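Local atomic coordinates of type IV secretion system protein VirB11 (Brucella suis, PDB entry 2GZA), a protein that hydrolyses ATP as a hexameric ATPase of the VirB type IV secretion system, which could be required to establish the replication niche in the host. Residues C[44-49]-C[112-117]; C[194-199]-C[214-219]; C[264-269]-C[298-303]. One frame throughout, in Å; residues are numbered along the deposited sequence.

Contact 1 (C[44-49]-C[112-117])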
loop_
_atom_site.group_PDB
_atom_site.type_symbol
_atom_site.label_atom_id
_atom_site.label_comp_id
_atom_site.label_asym_id
_atom_site.label_seq_id
_atom_site.Cartn_x
_atom_site.Cartn_y
_atom_site.Cartn_z
ATOM N N ASN C 44 7.406 46.973 -3.335
ATOM C CA ASN C 44 6.275 46.442 -2.550
ATOM C C ASN C 44 4.985 47.187 -2.835
ATOM O O ASN C 44 3.900 46.618 -2.743
ATOM C CB ASN C 44 6.557 46.520 -1.048
ATOM C CG ASN C 44 7.834 45.820 -0.658
ATOM O OD1 ASN C 44 8.271 44.891 -1.334
ATOM N ND2 ASN C 44 8.447 46.264 0.435
ATOM N N ARG C 45 5.119 48.466 -3.161
ATOM C CA ARG C 45 3.982 49.343 -3.384
ATOM C C ARG C 45 4.429 50.549 -4.189
ATOM O O ARG C 45 5.621 50.846 -4.235
ATOM C CB ARG C 45 3.345 49.767 -2.047
ATOM C CG ARG C 45 4.251 50.523 -1.078
ATOM C CD ARG C 45 4.331 49.812 0.267
ATOM N NE ARG C 45 3.080 49.120 0.582
ATOM C CZ ARG C 45 2.974 47.995 1.283
ATOM N NH1 ARG C 45 4.043 47.388 1.772
ATOM N NH2 ARG C 45 1.778 47.470 1.490
ATOM N N PRO C 46 3.471 51.263 -4.805
ATOM C CA PRO C 46 3.772 52.463 -5.573
ATOM C C PRO C 46 4.612 53.440 -4.767
ATOM O O PRO C 46 4.314 53.675 -3.598
ATOM C CB PRO C 46 2.381 53.083 -5.799
ATOM C CG PRO C 46 1.464 52.382 -4.836
ATOM C CD PRO C 46 2.019 51.007 -4.760
ATOM N N GLY C 47 5.655 53.986 -5.388
ATOM C CA GLY C 47 6.416 55.075 -4.794
ATOM C C GLY C 47 7.692 54.702 -4.064
ATOM O O GLY C 47 8.440 55.584 -3.653
ATOM N N GLU C 48 7.956 53.411 -3.891
ATOM C CA GLU C 48 9.158 53.014 -3.167
ATOM C C GLU C 48 9.865 51.798 -3.738
ATOM O O GLU C 48 9.278 51.008 -4.476
ATOM C CB GLU C 48 8.886 52.842 -1.661
ATOM C CG GLU C 48 7.512 52.315 -1.279
ATOM C CD GLU C 48 7.534 51.555 0.034
ATOM O OE1 GLU C 48 7.208 52.148 1.082
ATOM O OE2 GLU C 48 7.887 50.359 0.022
ATOM N N VAL C 49 11.151 51.690 -3.419
ATOM C CA VAL C 49 11.921 50.491 -3.704
ATOM C C VAL C 49 12.702 50.078 -2.462
ATOM O O VAL C 49 13.103 50.920 -1.658
ATOM C CB VAL C 49 12.865 50.636 -4.944
ATOM C CG1 VAL C 49 12.283 51.571 -5.979
ATOM C CG2 VAL C 49 14.255 51.087 -4.547
ATOM N N HIS C 112 -4.476 45.465 -2.279
ATOM C CA HIS C 112 -5.072 46.294 -3.324
ATOM C C HIS C 112 -4.373 47.639 -3.446
ATOM O O HIS C 112 -3.946 48.222 -2.446
ATOM C CB HIS C 112 -6.582 46.469 -3.121
ATOM C CG HIS C 112 -6.950 47.335 -1.959
ATOM N ND1 HIS C 112 -7.312 46.823 -0.730
ATOM C CD2 HIS C 112 -7.028 48.683 -1.844
ATOM C CE1 HIS C 112 -7.588 47.815 0.095
ATOM N NE2 HIS C 112 -7.424 48.954 -0.557
ATOM N N GLY C 113 -4.255 48.112 -4.682
ATOM C CA GLY C 113 -3.539 49.337 -4.979
ATOM C C GLY C 113 -2.037 49.181 -4.860
ATOM O O GLY C 113 -1.316 50.180 -4.846
ATOM N N THR C 114 -1.568 47.935 -4.751
ATOM C CA THR C 114 -0.129 47.614 -4.747
ATOM C C THR C 114 0.204 46.527 -5.765
ATOM O O THR C 114 -0.638 45.699 -6.101
ATOM C CB THR C 114 0.379 47.108 -3.367
ATOM O OG1 THR C 114 -0.131 45.793 -3.117
ATOM C CG2 THR C 114 -0.036 48.033 -2.234
ATOM N N ILE C 115 1.445 46.551 -6.248
ATOM C CA ILE C 115 2.026 45.449 -7.003
ATOM C C ILE C 115 3.317 45.061 -6.293
ATOM O O ILE C 115 4.058 45.933 -5.836
ATOM C CB ILE C 115 2.357 45.858 -8.453
ATOM C CG1 ILE C 115 1.141 46.489 -9.141
ATOM C CG2 ILE C 115 2.948 44.684 -9.248
ATOM C CD1 ILE C 115 0.071 45.517 -9.571
ATOM N N SER C 116 3.585 43.766 -6.193
ATOM C CA SER C 116 4.853 43.310 -5.634
ATOM C C SER C 116 5.804 42.831 -6.717
ATOM O O SER C 116 5.480 41.928 -7.495
ATOM C CB SER C 116 4.659 42.207 -4.587
ATOM O OG SER C 116 5.914 41.788 -4.074
ATOM N N VAL C 117 6.985 43.443 -6.749
ATOM C CA VAL C 117 8.037 43.088 -7.689
ATOM C C VAL C 117 9.273 42.659 -6.915
ATOM O O VAL C 117 9.687 43.334 -5.974
ATOM C CB VAL C 117 8.369 44.277 -8.640
ATOM C CG1 VAL C 117 9.713 44.100 -9.335
ATOM C CG2 VAL C 117 7.283 44.441 -9.672
HETATM O O HOH W 1 2.384 44.655 -1.816
HETATM O O HOH W 2 8.110 43.298 -3.489
#

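Contact 2 (C[194-199]-C[214-219])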
loop_
_atom_site.group_PDB
_atom_site.type_symbol
_atom_site.label_atom_id
_atom_site.label_comp_id
_atom_site.label_asym_id
_atom_site.label_seq_id
_atom_site.Cartn_x
_atom_site.Cartn_y
_atom_site.Cartn_z
ATOM N N ALA C 194 1.331 40.061 18.473
ATOM C CA ALA C 194 2.225 40.469 19.549
ATOM C C ALA C 194 3.632 39.951 19.288
ATOM O O ALA C 194 4.605 40.666 19.482
ATOM C CB ALA C 194 1.713 39.975 20.893
ATOM N N LEU C 195 3.729 38.705 18.840
ATOM C CA LEU C 195 5.018 38.079 18.545
ATOM C C LEU C 195 5.719 38.703 17.343
ATOM O O LEU C 195 6.951 38.759 17.289
ATOM C CB LEU C 195 4.860 36.570 18.327
ATOM C CG LEU C 195 4.494 35.699 19.530
ATOM C CD1 LEU C 195 4.204 34.281 19.083
ATOM C CD2 LEU C 195 5.583 35.713 20.596
ATOM N N MET C 196 4.930 39.168 16.381
ATOM C CA MET C 196 5.452 39.817 15.183
ATOM C C MET C 196 6.094 41.162 15.492
ATOM O O MET C 196 7.002 41.597 14.776
ATOM C CB MET C 196 4.351 39.975 14.141
ATOM C CG MET C 196 4.148 38.763 13.245
ATOM S SD MET C 196 2.475 38.606 12.558
ATOM C CE MET C 196 2.177 40.236 11.902
ATOM N N GLN C 197 5.634 41.815 16.555
ATOM C CA GLN C 197 6.218 43.084 16.978
ATOM C C GLN C 197 7.636 42.903 17.523
ATOM O O GLN C 197 8.381 43.864 17.665
ATOM C CB GLN C 197 5.311 43.784 17.990
ATOM C CG GLN C 197 4.010 44.323 17.401
ATOM C CD GLN C 197 4.230 45.259 16.217
ATOM O OE1 GLN C 197 3.766 44.993 15.110
ATOM N NE2 GLN C 197 4.949 46.351 16.446
ATOM N N GLU C 198 8.002 41.659 17.811
ATOM C CA GLU C 198 9.338 41.322 18.305
ATOM C C GLU C 198 10.343 41.085 17.178
ATOM O O GLU C 198 11.543 40.973 17.428
ATOM C CB GLU C 198 9.289 40.093 19.218
ATOM C CG GLU C 198 8.372 40.221 20.428
ATOM C CD GLU C 198 8.683 41.426 21.305
ATOM O OE1 GLU C 198 7.719 42.059 21.790
ATOM O OE2 GLU C 198 9.879 41.742 21.513
ATOM N N ILE C 199 9.848 40.987 15.945
ATOM C CA ILE C 199 10.705 40.896 14.766
ATOM C C ILE C 199 11.352 42.264 14.524
ATOM O O ILE C 199 10.662 43.282 14.557
ATOM C CB ILE C 199 9.911 40.425 13.508
ATOM C CG1 ILE C 199 9.135 39.138 13.812
ATOM C CG2 ILE C 199 10.843 40.225 12.303
ATOM C CD1 ILE C 199 8.131 38.738 12.760
ATOM N N LEU C 214 -3.096 40.812 9.732
ATOM C CA LEU C 214 -1.702 40.905 10.145
ATOM C C LEU C 214 -1.029 42.162 9.593
ATOM O O LEU C 214 -0.084 42.083 8.804
ATOM C CB LEU C 214 -0.933 39.635 9.745
ATOM C CG LEU C 214 -1.407 38.272 10.299
ATOM C CD1 LEU C 214 -0.726 37.114 9.590
ATOM C CD2 LEU C 214 -1.200 38.157 11.795
ATOM N N PHE C 215 -1.532 43.319 10.013
ATOM C CA PHE C 215 -0.974 44.607 9.605
ATOM C C PHE C 215 0.405 44.815 10.216
ATOM O O PHE C 215 0.681 44.324 11.310
ATOM C CB PHE C 215 -1.915 45.744 9.997
ATOM C CG PHE C 215 -3.353 45.477 9.665
ATOM C CD1 PHE C 215 -3.787 45.486 8.347
ATOM C CD2 PHE C 215 -4.274 45.211 10.673
ATOM C CE1 PHE C 215 -5.116 45.232 8.040
ATOM C CE2 PHE C 215 -5.603 44.961 10.377
ATOM C CZ PHE C 215 -6.027 44.971 9.055
ATOM N N LEU C 216 1.270 45.531 9.498
ATOM C CA LEU C 216 2.649 45.747 9.938
ATOM C C LEU C 216 3.050 47.225 9.885
ATOM O O LEU C 216 3.795 47.638 8.989
ATOM C CB LEU C 216 3.616 44.885 9.114
ATOM C CG LEU C 216 3.469 43.362 9.231
ATOM C CD1 LEU C 216 3.891 42.652 7.958
ATOM C CD2 LEU C 216 4.224 42.808 10.430
ATOM N N PRO C 217 2.574 48.022 10.854
ATOM C CA PRO C 217 2.831 49.466 10.857
ATOM C C PRO C 217 4.316 49.814 11.030
ATOM O O PRO C 217 4.768 50.860 10.562
ATOM C CB PRO C 217 2.017 49.959 12.061
ATOM C CG PRO C 217 1.896 48.770 12.950
ATOM C CD PRO C 217 1.774 47.605 12.024
ATOM N N ASP C 218 5.058 48.929 11.684
ATOM C CA ASP C 218 6.447 49.176 12.053
ATOM C C ASP C 218 7.435 48.410 11.180
ATOM O O ASP C 218 8.637 48.430 11.437
ATOM C CB ASP C 218 6.683 48.803 13.520
ATOM C CG ASP C 218 5.817 49.595 14.476
ATOM O OD1 ASP C 218 5.745 50.834 14.335
ATOM O OD2 ASP C 218 5.218 48.979 15.378
ATOM N N HIS C 219 6.935 47.723 10.161
ATOM C CA HIS C 219 7.802 46.995 9.241
ATOM C C HIS C 219 7.624 47.503 7.810
ATOM O O HIS C 219 6.877 46.907 7.040
ATOM C CB HIS C 219 7.508 45.500 9.305
ATOM C CG HIS C 219 7.836 44.864 10.616
ATOM N ND1 HIS C 219 9.074 44.318 10.887
ATOM C CD2 HIS C 219 7.080 44.659 11.723
ATOM C CE1 HIS C 219 9.070 43.819 12.109
ATOM N NE2 HIS C 219 7.873 44.015 12.639
#

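Contact 3 (C[264-269]-C[298-303])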
loop_
_atom_site.group_PDB
_atom_site.type_symbol
_atom_site.label_atom_id
_atom_site.label_comp_id
_atom_site.label_asym_id
_atom_site.label_seq_id
_atom_site.Cartn_x
_atom_site.Cartn_y
_atom_site.Cartn_z
ATOM N N GLY C 264 -3.659 21.138 3.141
ATOM C CA GLY C 264 -2.494 20.777 2.345
ATOM C C GLY C 264 -1.286 21.703 2.347
ATOM O O GLY C 264 -0.176 21.243 2.073
ATOM N N GLU C 265 -1.482 22.995 2.643
ATOM C CA GLU C 265 -0.360 23.955 2.724
ATOM C C GLU C 265 0.675 23.512 3.743
ATOM O O GLU C 265 1.853 23.866 3.620
ATOM C CB GLU C 265 -0.793 25.363 3.134
ATOM C CG GLU C 265 -2.212 25.714 2.867
ATOM C CD GLU C 265 -3.142 25.101 3.864
ATOM O OE1 GLU C 265 -3.034 25.413 5.069
ATOM O OE2 GLU C 265 -3.988 24.303 3.425
ATOM N N ALA C 266 0.232 22.776 4.764
ATOM C CA ALA C 266 1.123 22.324 5.830
ATOM C C ALA C 266 2.374 21.669 5.278
ATOM O O ALA C 266 3.451 21.827 5.831
ATOM C CB ALA C 266 0.408 21.375 6.770
ATOM N N TYR C 267 2.223 20.942 4.178
ATOM C CA TYR C 267 3.344 20.267 3.538
ATOM C C TYR C 267 4.288 21.255 2.846
ATOM O O TYR C 267 5.513 21.107 2.918
ATOM C CB TYR C 267 2.849 19.219 2.546
ATOM C CG TYR C 267 3.952 18.452 1.854
ATOM C CD1 TYR C 267 4.527 17.340 2.450
ATOM C CD2 TYR C 267 4.420 18.838 0.603
ATOM C CE1 TYR C 267 5.538 16.636 1.819
ATOM C CE2 TYR C 267 5.433 18.138 -0.037
ATOM C CZ TYR C 267 5.986 17.037 0.581
ATOM O OH TYR C 267 6.991 16.324 -0.033
ATOM N N ASP C 268 3.722 22.241 2.164
ATOM C CA ASP C 268 4.514 23.292 1.556
ATOM C C ASP C 268 5.210 24.103 2.642
ATOM O O ASP C 268 6.360 24.486 2.468
ATOM C CB ASP C 268 3.636 24.166 0.680
ATOM C CG ASP C 268 2.933 23.373 -0.393
ATOM O OD1 ASP C 268 1.765 22.977 -0.169
ATOM O OD2 ASP C 268 3.556 23.129 -1.453
ATOM N N PHE C 269 4.525 24.336 3.764
ATOM C CA PHE C 269 5.098 25.047 4.901
ATOM C C PHE C 269 6.349 24.323 5.375
ATOM O O PHE C 269 7.406 24.935 5.543
ATOM C CB PHE C 269 4.082 25.149 6.051
ATOM C CG PHE C 269 4.562 25.970 7.214
ATOM C CD1 PHE C 269 4.418 27.349 7.211
ATOM C CD2 PHE C 269 5.146 25.362 8.314
ATOM C CE1 PHE C 269 4.852 28.117 8.289
ATOM C CE2 PHE C 269 5.591 26.115 9.390
ATOM C CZ PHE C 269 5.442 27.502 9.376
ATOM N N LEU C 298 -2.328 15.565 10.042
ATOM C CA LEU C 298 -3.530 15.323 9.249
ATOM C C LEU C 298 -3.636 16.281 8.059
ATOM O O LEU C 298 -4.125 15.906 6.996
ATOM C CB LEU C 298 -4.775 15.420 10.130
ATOM C CG LEU C 298 -5.301 14.222 10.947
ATOM C CD1 LEU C 298 -4.226 13.226 11.387
ATOM C CD2 LEU C 298 -6.127 14.705 12.141
ATOM N N MET C 299 -3.167 17.511 8.239
ATOM C CA MET C 299 -3.163 18.491 7.168
ATOM C C MET C 299 -2.165 18.096 6.073
ATOM O O MET C 299 -2.453 18.245 4.886
ATOM C CB MET C 299 -2.854 19.881 7.715
ATOM C CG MET C 299 -3.952 20.432 8.575
ATOM S SD MET C 299 -3.442 21.897 9.470
ATOM C CE MET C 299 -4.888 22.162 10.493
ATOM N N VAL C 300 -1.007 17.584 6.483
ATOM C CA VAL C 300 0.009 17.101 5.550
ATOM C C VAL C 300 -0.555 16.001 4.646
ATOM O O VAL C 300 -0.292 15.969 3.438
ATOM C CB VAL C 300 1.283 16.594 6.292
ATOM C CG1 VAL C 300 2.293 15.998 5.315
ATOM C CG2 VAL C 300 1.934 17.720 7.087
ATOM N N LEU C 301 -1.356 15.119 5.232
ATOM C CA LEU C 301 -1.978 14.033 4.492
ATOM C C LEU C 301 -3.008 14.497 3.461
ATOM O O LEU C 301 -3.464 13.699 2.651
ATOM C CB LEU C 301 -2.591 13.013 5.455
ATOM C CG LEU C 301 -1.625 12.162 6.280
ATOM C CD1 LEU C 301 -2.359 11.485 7.432
ATOM C CD2 LEU C 301 -0.907 11.138 5.410
ATOM N N GLN C 302 -3.364 15.779 3.493
ATOM C CA GLN C 302 -4.271 16.371 2.499
ATOM C C GLN C 302 -3.524 16.747 1.218
ATOM O O GLN C 302 -4.141 17.043 0.196
ATOM C CB GLN C 302 -4.962 17.617 3.056
ATOM C CG GLN C 302 -5.674 17.432 4.379
ATOM C CD GLN C 302 -7.055 16.886 4.215
ATOM O OE1 GLN C 302 -7.638 17.016 3.148
ATOM N NE2 GLN C 302 -7.605 16.278 5.270
ATOM N N ASN C 303 -2.197 16.749 1.297
ATOM C CA ASN C 303 -1.327 17.064 0.168
ATOM C C ASN C 303 -1.106 15.813 -0.671
ATOM O O ASN C 303 -0.984 14.723 -0.122
ATOM C CB ASN C 303 0.013 17.580 0.689
ATOM C CG ASN C 303 0.809 18.338 -0.351
ATOM O OD1 ASN C 303 0.897 19.554 -0.290
ATOM N ND2 ASN C 303 1.413 17.627 -1.290
#

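Contact 1 (C[44-49]-C[112-117])
Arg-45 and Thr-114 lie side by side and point the same way. The methyl CG2 of Thr-114 packs on Arg-45 CB at 3.8 Å. The arginine chain bends at chi2 and chi3. Its guanidinium meets the same methyl obliquely, and NH2 forms a salt bridge with Glu-111. Thr-114 OG1 stands between the backbone N and the carbonyl carbon (chi1 71°). This torsion sets CG2 against Arg-45 CB and leaves OG1 to bond a bridging water and Glu-111 O. Thr-114 CB lies nearest Asn-44 O, at 3.6 Å. Pro-46 adds its ring: CD lies 3.4 Å from Gly-113 O.

The polar links between the segments pass through water. One water donates to Asn-44 O at 2.6 Å and to Thr-114 OG1 at 3.1 Å. The CB of Asn-44 is directed away from 112-117, and its amide bonds to Asn-221 and Arg-204. A second water joins the Asn-44 side chain to the other segment, 2.7 Å from Asn-44 OD1 and 2.7 Å from Ser-116 OG. It also lies 2.9 Å from Val-117 O.

Direct backbone pairing resumes next door, between Val-117 and Val-43. The contact is thus the splayed end of an antiparallel strand pair, 40-43 with 116-120. Here the first strand leaves its partner through the type II turn Arg-45 to Glu-48. That turn joins 40-43 to 48-52, a beta hairpin within a six-stranded antiparallel sheet.

Contact 2 (C[194-199]-C[214-219])
The Met-196 chain bends at its last torsion (chi3 49°), and its end meets two leucines of the 214-219 loop. CE touches Leu-216 CD2 at 3.6 Å, and SD lies 3.8 Å from Leu-214 CD2. The methionine crosses both leucines at about a right angle. Gln-197 folds over at chi2 (-55°). This brings its amide to Asp-218, where NE2 donates to OD2 at 2.8 Å. The bond uses the anti lone pair of OD2, and the acceptor is tilted slightly from the amide plane. Amide and carboxylate planes are 63° apart, and the bond is bent at the hydrogen.

His-219 reaches in beside them, with its CB directed toward 194-199. Its NE2 gives a weak bond to Met-196 O at 3.3 Å. That carbonyl also accepts Ile-199 N within a type I turn, so Met-196 O takes two N-H groups, one of them weakly. Ile-199 O lies at the ring edge, near its plane, and Ile-199 CB packs on His-219 CE1 at 3.8 Å. Phe-201 stacks edge-to-face with the same ring.

The contact joins the C-terminal end of helix 188-196, whose start belongs to the predicted ATP-binding site, to the connection between strands 205-209 and 222-226. The side chain of Leu-214 comes close to that of Thr-189 of that site. Leu-205 of strand 205-209 lies against Ile-199, Leu-216 and His-219. Helix 164-173 packs on Leu-195 and Ile-199, while Arg-126 and Phe-124 of a neighbouring subunit pack on Pro-217 and Phe-215.

Contact 3 (C[264-269]-C[298-303])
Apolar side chains form one part of this contact; Gly-264 and Asn-303 form the other. Ala-266 CB sits against Met-299 CB at 3.7 Å and Val-300 CG2 at 4.0 Å. Tyr-267 has CG anti to the backbone N (chi1 -179°), which carries the ring past Val-300. Val-300 CG1 meets the ring at its edge, 3.9 Å from CD1, and the two side chains cross at about a right angle. Asn-303 crosses Tyr-267 from the other segment, with CB 3.8 Å from Tyr-267 CB.

The backbones approach closely at Gly-264. Its CA makes a CA-H...O contact of 3.6 Å with Met-299 O, with an angle of 145° at the hydrogen. The same carbonyl accepts Gln-302 N. Gln-302 CB lies beside Gly-264 N.

The start of helix 265-274 thus meets the end of helix 289-300. Met-299 reaches on to Cys-284 of strand 281-285, and Val-300 to Ile-314 of helix 311-321. Helix 241-248 flanks Glu-265 and Asp-268. Neighbouring subunits close in from outside: Tyr-267 of one packs on Leu-298, and Gln-302 of another on Tyr-267.

Overall arrangement
Contact 2 is the buried one; contacts 1 and 3 are only partly buried. Contact 1 belongs to the antiparallel sheet, while contacts 2 and 3 lie in the P-loop ATPase part and use the ends of different helices. Water bridges serve the parted strands of contact 1. Contact 2 adds a direct amide-carboxylate bond and a weak imidazole-to-carbonyl bond. Contact 3 joins apolar side chains of two helix ends with a close approach of Gly-264 and Asn-303. Contacts 1 and 3 lie on opposite sides of the chain's centre. Contacts 1 and 2 come within about 6 Å at their nearest atoms. Contacts 2 and 3 both touch the same neighbouring subunit; contact 1 touches none.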